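Local coordinates for mannosylglycerate hydrolase MGH1-like glycoside hydrolase domain-containing protein (Thermus thermophilus HB8, PDB 4WVC), which probably hydrolyses mannosylglycerate to mannose and glycerate, and glucosylglycerate to glucose and glycerate with similar efficiency, at residues Tyr28-Leu33 with Pro70-His75; Arg315-Ala320 with Tyr369-Leu374; Gly347-Gly352 with Phe391-Asp396. All coordinates share one frame; numbering follows the deposited sequence.

Contact 1 (Tyr28-Leu33 with Pro70-His75); sequences YPYQWL and PHIVFH. With DGY ((2R)-2,3-dihydroxypropanoic acid), chain E.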
loop_
_atom_site.group_PDB
_atom_site.type_symbol
_atom_site.label_atom_id
_atom_site.label_comp_id
_atom_site.label_asym_id
_atom_site.label_seq_id
_atom_site.Cartn_x
_atom_site.Cartn_y
_atom_site.Cartn_z
ATOM N N TYR A 28 -16.161 -13.451 -35.537
ATOM C CA TYR A 28 -15.022 -13.925 -34.751
ATOM C C TYR A 28 -15.054 -15.448 -34.677
ATOM O O TYR A 28 -15.407 -16.026 -33.641
ATOM C CB TYR A 28 -15.101 -13.354 -33.338
ATOM C CG TYR A 28 -15.033 -11.841 -33.241
ATOM C CD1 TYR A 28 -13.977 -11.118 -33.802
ATOM C CD2 TYR A 28 -16.004 -11.139 -32.538
ATOM C CE1 TYR A 28 -13.923 -9.731 -33.697
ATOM C CE2 TYR A 28 -15.950 -9.759 -32.417
ATOM C CZ TYR A 28 -14.911 -9.060 -33.004
ATOM O OH TYR A 28 -14.870 -7.696 -32.835
ATOM N N PRO A 29 -14.701 -16.119 -35.786
ATOM C CA PRO A 29 -14.868 -17.573 -35.908
ATOM C C PRO A 29 -13.725 -18.414 -35.320
ATOM O O PRO A 29 -13.432 -19.489 -35.850
ATOM C CB PRO A 29 -14.907 -17.762 -37.434
ATOM C CG PRO A 29 -13.959 -16.725 -37.943
ATOM C CD PRO A 29 -14.053 -15.548 -36.982
ATOM N N TYR A 30 -13.080 -17.940 -34.249
ATOM C CA TYR A 30 -11.877 -18.567 -33.699
ATOM C C TYR A 30 -11.895 -18.433 -32.174
ATOM O O TYR A 30 -12.793 -17.805 -31.618
ATOM C CB TYR A 30 -10.611 -17.900 -34.264
ATOM C CG TYR A 30 -10.437 -17.918 -35.791
ATOM C CD1 TYR A 30 -10.322 -19.113 -36.493
ATOM C CD2 TYR A 30 -10.311 -16.729 -36.514
ATOM C CE1 TYR A 30 -10.140 -19.130 -37.874
ATOM C CE2 TYR A 30 -10.123 -16.732 -37.893
ATOM C CZ TYR A 30 -10.041 -17.935 -38.576
ATOM O OH TYR A 30 -9.843 -17.935 -39.952
ATOM N N GLN A 31 -10.917 -18.991 -31.484
ATOM C CA GLN A 31 -10.814 -18.747 -30.036
ATOM C C GLN A 31 -10.003 -17.490 -29.732
ATOM O O GLN A 31 -8.868 -17.381 -30.168
ATOM C CB GLN A 31 -10.164 -19.931 -29.313
ATOM C CG GLN A 31 -10.254 -19.807 -27.808
ATOM C CD GLN A 31 -9.784 -21.047 -27.110
ATOM O OE1 GLN A 31 -9.012 -21.812 -27.659
ATOM N NE2 GLN A 31 -10.267 -21.266 -25.892
ATOM N N TRP A 32 -10.592 -16.558 -28.985
ATOM C CA TRP A 32 -9.883 -15.377 -28.475
ATOM C C TRP A 32 -9.502 -15.555 -26.998
ATOM O O TRP A 32 -10.214 -16.223 -26.216
ATOM C CB TRP A 32 -10.705 -14.104 -28.675
ATOM C CG TRP A 32 -10.382 -13.324 -29.906
ATOM C CD1 TRP A 32 -9.658 -12.162 -29.971
ATOM C CD2 TRP A 32 -10.785 -13.616 -31.235
ATOM N NE1 TRP A 32 -9.574 -11.729 -31.269
ATOM C CE2 TRP A 32 -10.261 -12.603 -32.063
ATOM C CE3 TRP A 32 -11.535 -14.655 -31.822
ATOM C CZ2 TRP A 32 -10.459 -12.593 -33.444
ATOM C CZ3 TRP A 32 -11.733 -14.633 -33.185
ATOM C CH2 TRP A 32 -11.199 -13.617 -33.979
ATOM N N LEU A 33 -8.370 -14.963 -26.632
ATOM C CA LEU A 33 -7.793 -15.119 -25.303
ATOM C C LEU A 33 -8.672 -14.539 -24.175
ATOM O O LEU A 33 -9.168 -15.308 -23.337
ATOM C CB LEU A 33 -6.381 -14.495 -25.250
ATOM C CG LEU A 33 -5.530 -14.682 -23.981
ATOM C CD1 LEU A 33 -4.062 -14.469 -24.335
ATOM C CD2 LEU A 33 -5.922 -13.725 -22.865
ATOM N N PRO A 70 -1.266 -16.574 -27.084
ATOM C CA PRO A 70 -1.601 -15.679 -28.176
ATOM C C PRO A 70 -3.049 -15.246 -28.110
ATOM O O PRO A 70 -3.846 -15.898 -27.452
ATOM C CB PRO A 70 -1.400 -16.570 -29.422
ATOM C CG PRO A 70 -1.856 -17.913 -28.958
ATOM C CD PRO A 70 -1.443 -17.990 -27.490
ATOM N N HIS A 71 -3.397 -14.194 -28.839
ATOM C CA HIS A 71 -4.732 -13.616 -28.716
ATOM C C HIS A 71 -5.803 -14.376 -29.484
ATOM O O HIS A 71 -6.974 -14.303 -29.130
ATOM C CB HIS A 71 -4.717 -12.098 -28.988
ATOM C CG HIS A 71 -4.961 -11.705 -30.399
ATOM N ND1 HIS A 71 -4.225 -12.199 -31.454
ATOM C CD2 HIS A 71 -5.826 -10.808 -30.929
ATOM C CE1 HIS A 71 -4.643 -11.639 -32.575
ATOM N NE2 HIS A 71 -5.603 -10.779 -32.283
ATOM N N ILE A 72 -5.403 -15.082 -30.534
ATOM C CA ILE A 72 -6.318 -15.925 -31.293
ATOM C C ILE A 72 -5.693 -17.288 -31.503
ATOM O O ILE A 72 -4.528 -17.388 -31.929
ATOM C CB ILE A 72 -6.622 -15.359 -32.710
ATOM C CG1 ILE A 72 -7.212 -13.953 -32.646
ATOM C CG2 ILE A 72 -7.571 -16.283 -33.453
ATOM C CD1 ILE A 72 -7.135 -13.178 -33.952
ATOM N N VAL A 73 -6.462 -18.328 -31.202
ATOM C CA VAL A 73 -6.141 -19.689 -31.623
ATOM C C VAL A 73 -7.005 -19.999 -32.835
ATOM O O VAL A 73 -8.227 -20.089 -32.728
ATOM C CB VAL A 73 -6.400 -20.729 -30.526
ATOM C CG1 VAL A 73 -5.994 -22.110 -31.014
ATOM C CG2 VAL A 73 -5.617 -20.373 -29.272
ATOM N N PHE A 74 -6.359 -20.127 -33.989
ATOM C CA PHE A 74 -7.053 -20.344 -35.256
ATOM C C PHE A 74 -7.471 -21.805 -35.452
ATOM O O PHE A 74 -6.935 -22.485 -36.315
ATOM C CB PHE A 74 -6.159 -19.910 -36.411
ATOM C CG PHE A 74 -5.808 -18.446 -36.415
ATOM C CD1 PHE A 74 -6.790 -17.476 -36.562
ATOM C CD2 PHE A 74 -4.472 -18.035 -36.333
ATOM C CE1 PHE A 74 -6.453 -16.123 -36.600
ATOM C CE2 PHE A 74 -4.138 -16.690 -36.373
ATOM C CZ PHE A 74 -5.130 -15.729 -36.503
ATOM N N HIS A 75 -8.421 -22.290 -34.657
ATOM C CA HIS A 75 -8.780 -23.709 -34.661
ATOM C C HIS A 75 -9.227 -24.279 -36.023
ATOM O O HIS A 75 -8.724 -25.305 -36.446
ATOM C CB HIS A 75 -9.864 -23.994 -33.614
ATOM C CG HIS A 75 -9.347 -24.114 -32.213
ATOM N ND1 HIS A 75 -9.375 -23.064 -31.315
ATOM C CD2 HIS A 75 -8.829 -25.168 -31.540
ATOM C CE1 HIS A 75 -8.871 -23.462 -30.164
ATOM N NE2 HIS A 75 -8.526 -24.733 -30.276
HETATM C C1 DGY E . -10.715 -7.898 -34.378
HETATM O O1 DGY E . -11.463 -6.872 -34.380
HETATM O O2 DGY E . -10.308 -8.488 -35.405
HETATM C C2 DGY E . -10.270 -8.465 -33.066
HETATM O O3 DGY E . -10.537 -7.510 -32.027
HETATM C C3 DGY E . -8.779 -8.795 -33.128
HETATM O O4 DGY E . -8.267 -9.047 -31.811
#
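A short antiparallel sheet at the glycerate end of the substrate pocket pairs Q31 and W32 with V73 and I72. Q31 and V73 are the hydrogen-bonded pair: V73 N donates to Q31 O over 2.8 Å, and Q31 N returns a longer bond of 3.2 Å to V73 O. Beyond the strand, L33 N reaches H71 O from above its carbonyl plane. W32 and I72, the non-hydrogen-bonded pair, lie side by side. With CG1 of I72 anti to its carbonyl carbon (chi1 -58°), that methylene stands over the W32 face, 3.6 Å from the centroid of the five-membered ring, a CH-pi contact; Y28 CD1 lies over the rim of the opposite face. Flanked in this way, the indole donates from W32 NE1 to glycerate O4 over 3.0 Å, nearly straight at 166°. H71 brings its ring edge to the same oxygen, CD2 lying 3.1 Å from O4, while its ND1 is bonded to S99. A leucine in place of W32 would probably leave O4 without this N-H donor and I72 without a flat surface to rest on. Further along, F74 points its CD1 edge at the centre of the Y30 face, a T-shaped pair with planes at 87°, and P29 CG backs the other face. Y28 and W32, probable substrate-binding residues, line with H71 the glycerate side of the active site of an apparent (alpha/alpha)6-type glycosidase.

Contact 2 (Arg315-Ala320 with Tyr369-Leu374); sequences RASLLA and YGFAAL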
loop_
_atom_site.group_PDB
_atom_site.type_symbol
_atom_site.label_atom_id
_atom_site.label_comp_id
_atom_site.label_asym_id
_atom_site.label_seq_id
_atom_site.Cartn_x
_atom_site.Cartn_y
_atom_site.Cartn_z
ATOM N N ARG A 315 -7.927 8.272 -4.569
ATOM C CA ARG A 315 -7.902 8.117 -6.014
ATOM C C ARG A 315 -9.147 7.429 -6.490
ATOM O O ARG A 315 -9.676 7.788 -7.520
ATOM C CB ARG A 315 -6.675 7.325 -6.504
ATOM C CG ARG A 315 -5.453 8.184 -6.458
ATOM C CD ARG A 315 -4.228 7.601 -7.103
ATOM N NE ARG A 315 -3.110 8.517 -6.879
ATOM C CZ ARG A 315 -1.836 8.206 -7.005
ATOM N NH1 ARG A 315 -1.457 6.983 -7.373
ATOM N NH2 ARG A 315 -0.929 9.136 -6.774
ATOM N N ALA A 316 -9.616 6.436 -5.750
ATOM C CA ALA A 316 -10.881 5.818 -6.106
ATOM C C ALA A 316 -11.997 6.854 -6.104
ATOM O O ALA A 316 -12.864 6.825 -6.973
ATOM C CB ALA A 316 -11.213 4.688 -5.153
ATOM N N SER A 317 -11.972 7.746 -5.107
ATOM C CA SER A 317 -12.944 8.836 -4.970
ATOM C C SER A 317 -13.003 9.698 -6.238
ATOM O O SER A 317 -14.075 9.940 -6.798
ATOM C CB SER A 317 -12.569 9.727 -3.767
ATOM O OG SER A 317 -13.702 9.995 -3.017
ATOM N N LEU A 318 -11.821 10.144 -6.662
ATOM C CA LEU A 318 -11.652 10.979 -7.823
ATOM C C LEU A 318 -12.121 10.269 -9.085
ATOM O O LEU A 318 -12.726 10.884 -9.948
ATOM C CB LEU A 318 -10.184 11.426 -7.938
ATOM C CG LEU A 318 -9.741 12.391 -6.830
ATOM C CD1 LEU A 318 -8.236 12.646 -6.846
ATOM C CD2 LEU A 318 -10.501 13.703 -6.935
ATOM N N LEU A 319 -11.867 8.970 -9.165
ATOM C CA LEU A 319 -12.415 8.157 -10.257
ATOM C C LEU A 319 -13.946 8.055 -10.157
ATOM O O LEU A 319 -14.646 8.058 -11.188
ATOM C CB LEU A 319 -11.770 6.763 -10.289
ATOM C CG LEU A 319 -10.329 6.692 -10.819
ATOM C CD1 LEU A 319 -9.781 5.283 -10.676
ATOM C CD2 LEU A 319 -10.246 7.157 -12.278
ATOM N N ALA A 320 -14.470 7.964 -8.943
ATOM C CA ALA A 320 -15.916 7.900 -8.761
ATOM C C ALA A 320 -16.549 9.192 -9.271
ATOM O O ALA A 320 -17.565 9.149 -9.983
ATOM C CB ALA A 320 -16.281 7.659 -7.294
ATOM N N TYR A 369 -14.073 -0.638 -3.129
ATOM C CA TYR A 369 -13.718 0.650 -2.537
ATOM C C TYR A 369 -14.875 1.372 -1.877
ATOM O O TYR A 369 -14.708 2.500 -1.456
ATOM C CB TYR A 369 -13.050 1.568 -3.594
ATOM C CG TYR A 369 -11.615 1.202 -3.853
ATOM C CD1 TYR A 369 -11.293 0.192 -4.761
ATOM C CD2 TYR A 369 -10.576 1.822 -3.161
ATOM C CE1 TYR A 369 -9.987 -0.182 -4.985
ATOM C CE2 TYR A 369 -9.259 1.460 -3.398
ATOM C CZ TYR A 369 -8.975 0.464 -4.321
ATOM O OH TYR A 369 -7.696 0.065 -4.598
ATOM N N GLY A 370 -16.039 0.721 -1.768
ATOM C CA GLY A 370 -17.148 1.228 -0.992
ATOM C C GLY A 370 -18.138 2.031 -1.801
ATOM O O GLY A 370 -19.050 2.624 -1.248
ATOM N N PHE A 371 -17.969 2.081 -3.109
ATOM C CA PHE A 371 -18.860 2.880 -3.940
ATOM C C PHE A 371 -19.999 1.978 -4.417
ATOM O O PHE A 371 -20.073 1.613 -5.593
ATOM C CB PHE A 371 -18.069 3.521 -5.086
ATOM C CG PHE A 371 -17.103 4.568 -4.618
ATOM C CD1 PHE A 371 -17.541 5.843 -4.353
ATOM C CD2 PHE A 371 -15.794 4.253 -4.362
ATOM C CE1 PHE A 371 -16.682 6.808 -3.862
ATOM C CE2 PHE A 371 -14.920 5.201 -3.882
ATOM C CZ PHE A 371 -15.364 6.488 -3.634
ATOM N N ALA A 372 -20.884 1.607 -3.478
ATOM C CA ALA A 372 -21.907 0.610 -3.752
ATOM C C ALA A 372 -22.911 1.082 -4.792
ATOM O O ALA A 372 -23.320 0.300 -5.643
ATOM C CB ALA A 372 -22.634 0.208 -2.474
ATOM N N ALA A 373 -23.313 2.345 -4.702
ATOM C CA ALA A 373 -24.293 2.923 -5.609
ATOM C C ALA A 373 -23.797 2.979 -7.036
ATOM O O ALA A 373 -24.537 2.696 -7.975
ATOM C CB ALA A 373 -24.651 4.337 -5.160
ATOM N N LEU A 374 -22.557 3.380 -7.215
ATOM C CA LEU A 374 -21.986 3.445 -8.560
ATOM C C LEU A 374 -21.838 2.034 -9.149
ATOM O O LEU A 374 -22.160 1.788 -10.326
ATOM C CB LEU A 374 -20.654 4.203 -8.513
ATOM C CG LEU A 374 -19.872 4.567 -9.783
ATOM C CD1 LEU A 374 -20.728 5.260 -10.817
ATOM C CD2 LEU A 374 -18.668 5.438 -9.392
#
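The phenyl ring of F371 takes the methyl of A320 over one face, with A320 CB 3.8 Å from the ring centroid and 23° off its normal, a CH-pi contact displaced toward the rim. At the far end of the same ring the approach is oblique: F371 CZ comes within 3.6 Å of S317 CA, and CE2 lies near A316 CB. The Y369 ring is likewise met obliquely, by A316 CB at 3.5 Å from Y369 CD2, while H312 of the third subunit stacks on it. This is helix packing in the (alpha/alpha) barrel expected of the six-hairpin glycosidase clan: helix 313-329 lies against the turn joining helices 356-368 and 372-389. The evidence for that turn is in the backbone, where G370, with phi at 94°, is the C-prime residue of a Schellman motif ending the first of these helices, and F371 is the N-cap of the next. No hydrogen bond joins the two segments, so the contact rests on apolar fit. One turn of helix separates A316 from A320, and their methyl groups face the incoming aromatics with little side-chain bulk in the way. The Y369 hydroxyl is bonded to the backbone oxygen of P311, tying the ring to the lead-in of helix 313-329. L374, with CG anti to the backbone N (chi1 -174°), sets its CD2 methyl 3.7 Å from A320 CA.

Contact 3 (Gly347-Gly352 with Phe391-Asp396); sequences GRYWRG and FREYYD. With DGY ((2R)-2,3-dihydroxypropanoic acid), chain E.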
loop_
_atom_site.group_PDB
_atom_site.type_symbol
_atom_site.label_atom_id
_atom_site.label_comp_id
_atom_site.label_asym_id
_atom_site.label_seq_id
_atom_site.Cartn_x
_atom_site.Cartn_y
_atom_site.Cartn_z
ATOM N N GLY A 347 -20.952 5.107 -31.461
ATOM C CA GLY A 347 -21.149 3.801 -32.084
ATOM C C GLY A 347 -19.889 3.051 -32.527
ATOM O O GLY A 347 -19.977 1.872 -32.850
ATOM N N ARG A 348 -18.721 3.706 -32.523
ATOM C CA ARG A 348 -17.498 3.145 -33.144
ATOM C C ARG A 348 -16.509 2.452 -32.170
ATOM O O ARG A 348 -15.420 2.983 -31.856
ATOM C CB ARG A 348 -16.763 4.224 -33.951
ATOM C CG ARG A 348 -15.732 3.670 -34.938
ATOM C CD ARG A 348 -14.958 4.785 -35.639
ATOM N NE ARG A 348 -15.747 5.491 -36.665
ATOM C CZ ARG A 348 -16.047 5.008 -37.883
ATOM N NH1 ARG A 348 -15.654 3.806 -38.274
ATOM N NH2 ARG A 348 -16.744 5.745 -38.731
ATOM N N TYR A 349 -16.918 1.262 -31.729
ATOM C CA TYR A 349 -16.039 0.247 -31.124
ATOM C C TYR A 349 -15.536 0.600 -29.704
ATOM O O TYR A 349 -16.283 0.461 -28.735
ATOM C CB TYR A 349 -14.896 -0.083 -32.105
ATOM C CG TYR A 349 -14.340 -1.495 -32.097
ATOM C CD1 TYR A 349 -15.092 -2.565 -31.625
ATOM C CD2 TYR A 349 -13.092 -1.776 -32.663
ATOM C CE1 TYR A 349 -14.609 -3.857 -31.658
ATOM C CE2 TYR A 349 -12.604 -3.080 -32.707
ATOM C CZ TYR A 349 -13.384 -4.124 -32.206
ATOM O OH TYR A 349 -12.952 -5.454 -32.200
ATOM N N TRP A 350 -14.283 1.042 -29.573
ATOM C CA TRP A 350 -13.715 1.396 -28.261
ATOM C C TRP A 350 -13.516 2.918 -28.139
ATOM O O TRP A 350 -12.771 3.396 -27.291
ATOM C CB TRP A 350 -12.398 0.648 -28.037
ATOM C CG TRP A 350 -12.578 -0.806 -27.819
ATOM C CD1 TRP A 350 -12.453 -1.787 -28.729
ATOM C CD2 TRP A 350 -12.869 -1.445 -26.584
ATOM N NE1 TRP A 350 -12.682 -3.018 -28.164
ATOM C CE2 TRP A 350 -12.945 -2.837 -26.839
ATOM C CE3 TRP A 350 -13.089 -0.981 -25.274
ATOM C CZ2 TRP A 350 -13.237 -3.765 -25.851
ATOM C CZ3 TRP A 350 -13.379 -1.915 -24.288
ATOM C CH2 TRP A 350 -13.450 -3.291 -24.583
ATOM N N ARG A 351 -14.202 3.676 -28.982
ATOM C CA ARG A 351 -14.120 5.133 -28.936
ATOM C C ARG A 351 -15.388 5.772 -28.341
ATOM O O ARG A 351 -15.700 6.944 -28.626
ATOM C CB ARG A 351 -13.818 5.686 -30.343
ATOM C CG ARG A 351 -12.610 5.051 -31.007
ATOM C CD ARG A 351 -12.411 5.481 -32.474
ATOM N NE ARG A 351 -11.835 6.822 -32.576
ATOM C CZ ARG A 351 -10.536 7.110 -32.497
ATOM N NH1 ARG A 351 -9.631 6.168 -32.293
ATOM N NH2 ARG A 351 -10.146 8.361 -32.591
ATOM N N GLY A 352 -16.121 5.028 -27.512
ATOM C CA GLY A 352 -17.323 5.559 -26.882
ATOM C C GLY A 352 -18.325 4.553 -26.380
ATOM O O GLY A 352 -18.896 4.750 -25.318
ATOM N N PHE A 391 -27.661 -9.497 -26.728
ATOM C CA PHE A 391 -26.261 -9.607 -26.339
ATOM C C PHE A 391 -25.373 -9.146 -27.471
ATOM O O PHE A 391 -25.046 -9.905 -28.370
ATOM C CB PHE A 391 -25.942 -11.049 -25.929
ATOM C CG PHE A 391 -26.884 -11.587 -24.910
ATOM C CD1 PHE A 391 -26.836 -11.135 -23.608
ATOM C CD2 PHE A 391 -27.838 -12.534 -25.253
ATOM C CE1 PHE A 391 -27.724 -11.607 -22.657
ATOM C CE2 PHE A 391 -28.718 -13.028 -24.311
ATOM C CZ PHE A 391 -28.670 -12.558 -23.012
ATOM N N ARG A 392 -25.010 -7.877 -27.437
ATOM C CA ARG A 392 -24.201 -7.297 -28.486
ATOM C C ARG A 392 -22.793 -7.014 -27.966
ATOM O O ARG A 392 -22.537 -7.017 -26.763
ATOM C CB ARG A 392 -24.856 -6.033 -29.027
ATOM C CG ARG A 392 -26.283 -6.239 -29.501
ATOM C CD ARG A 392 -26.390 -7.081 -30.769
ATOM N NE ARG A 392 -25.626 -6.532 -31.885
ATOM C CZ ARG A 392 -25.975 -5.466 -32.610
ATOM N NH1 ARG A 392 -27.072 -4.773 -32.347
ATOM N NH2 ARG A 392 -25.199 -5.067 -33.587
ATOM N N GLU A 393 -21.881 -6.773 -28.896
ATOM C CA GLU A 393 -20.486 -6.542 -28.554
ATOM C C GLU A 393 -20.348 -5.296 -27.677
ATOM O O GLU A 393 -19.676 -5.331 -26.656
ATOM C CB GLU A 393 -19.675 -6.421 -29.832
ATOM C CG GLU A 393 -18.179 -6.604 -29.657
ATOM C CD GLU A 393 -17.461 -6.697 -30.964
ATOM O OE1 GLU A 393 -16.199 -6.717 -30.974
ATOM O OE2 GLU A 393 -18.177 -6.762 -31.979
ATOM N N TYR A 394 -20.984 -4.205 -28.097
ATOM C CA TYR A 394 -20.989 -2.948 -27.348
ATOM C C TYR A 394 -22.326 -2.231 -27.535
ATOM O O TYR A 394 -23.192 -2.697 -28.304
ATOM C CB TYR A 394 -19.816 -2.048 -27.753
ATOM C CG TYR A 394 -19.407 -2.128 -29.211
ATOM C CD1 TYR A 394 -18.657 -3.199 -29.680
ATOM C CD2 TYR A 394 -19.773 -1.146 -30.112
ATOM C CE1 TYR A 394 -18.275 -3.286 -30.996
ATOM C CE2 TYR A 394 -19.385 -1.221 -31.428
ATOM C CZ TYR A 394 -18.633 -2.300 -31.866
ATOM O OH TYR A 394 -18.270 -2.390 -33.196
ATOM N N TYR A 395 -22.522 -1.122 -26.818
ATOM C CA TYR A 395 -23.774 -0.360 -26.937
ATOM C C TYR A 395 -23.566 1.153 -26.931
ATOM O O TYR A 395 -22.669 1.664 -26.263
ATOM C CB TYR A 395 -24.727 -0.709 -25.804
ATOM C CG TYR A 395 -24.988 -2.196 -25.618
ATOM C CD1 TYR A 395 -24.037 -3.018 -25.005
ATOM C CD2 TYR A 395 -26.195 -2.778 -26.024
ATOM C CE1 TYR A 395 -24.281 -4.369 -24.815
ATOM C CE2 TYR A 395 -26.441 -4.134 -25.836
ATOM C CZ TYR A 395 -25.486 -4.920 -25.224
ATOM O OH TYR A 395 -25.719 -6.260 -25.030
ATOM N N ASP A 396 -24.437 1.843 -27.664
ATOM C CA ASP A 396 -24.491 3.289 -27.655
ATOM C C ASP A 396 -24.762 3.778 -26.225
ATOM O O ASP A 396 -25.715 3.340 -25.593
ATOM C CB ASP A 396 -25.580 3.789 -28.621
ATOM C CG ASP A 396 -25.389 5.236 -29.027
ATOM O OD1 ASP A 396 -25.574 6.159 -28.216
ATOM O OD2 ASP A 396 -25.023 5.445 -30.178
HETATM C C1 DGY E . -10.715 -7.898 -34.378
HETATM O O1 DGY E . -11.463 -6.872 -34.380
HETATM O O2 DGY E . -10.308 -8.488 -35.405
HETATM C C2 DGY E . -10.270 -8.465 -33.066
HETATM O O3 DGY E . -10.537 -7.510 -32.027
HETATM C C3 DGY E . -8.779 -8.795 -33.128
HETATM O O4 DGY E . -8.267 -9.047 -31.811
#
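Y349 and Y394 meet with their side chains crossing at about a right angle, the shortest approach being Y349 CD1 to Y394 CE1 at 3.3 Å. Y394 has an unusual first torsion, chi1 34°, which places CG between the backbone N and the carbonyl carbon; the ring then presents a face to the Y349 backbone, with Y349 CA 3.9 Å from its centroid in a CH-pi contact, and its hydroxyl is bonded to E197 O. Y349, second in a type II' turn from R348 to R351, has its chi1 at -148°, off the staggered positions; its CB points away from the 391-396 segment, yet the ring still reaches both Y394 and E393, and W350 CD1 lies over the centre of one face. E393, extended with CG anti to the backbone N (chi1 -162°), brings OE1 to the edge of that ring, 3.3 Å from Y349 CE1, the carboxylate standing nearly perpendicular to the ring. OE1 is bonded to Y28 OH and OE2 to G405 N. Y349 OH lies 3.0 Å from glycerate O1. The backbone of E393 and Y394 makes a classic beta bulge opposite R403, and the arrangement forms one side of the glycosidase active site, E393 being the probable proton acceptor.

How the contacts relate
Contact 1 comes first along the chain, before either of the others opens, while contacts 2 and 3 alternate their segments: 315-320, 347-352, 369-374, 391-396. Contacts 1 and 3, with centres about 21 Å apart, form one site: Y28 OH lies 3.0 Å from Y349 OH, a probable hydrogen bond, and both contacts touch the bound glycerate. Contact 2 stands apart, its centre about 35 Å from that of contact 1 and 24 Å from that of contact 3, on the opposite side of the chain's centre from contact 1. Helix 372-389 is followed in the chain by strand 394-395, and all six segments belong to the same glycoside hydrolase domain, which thus holds both the pocket and the helix packing far from it.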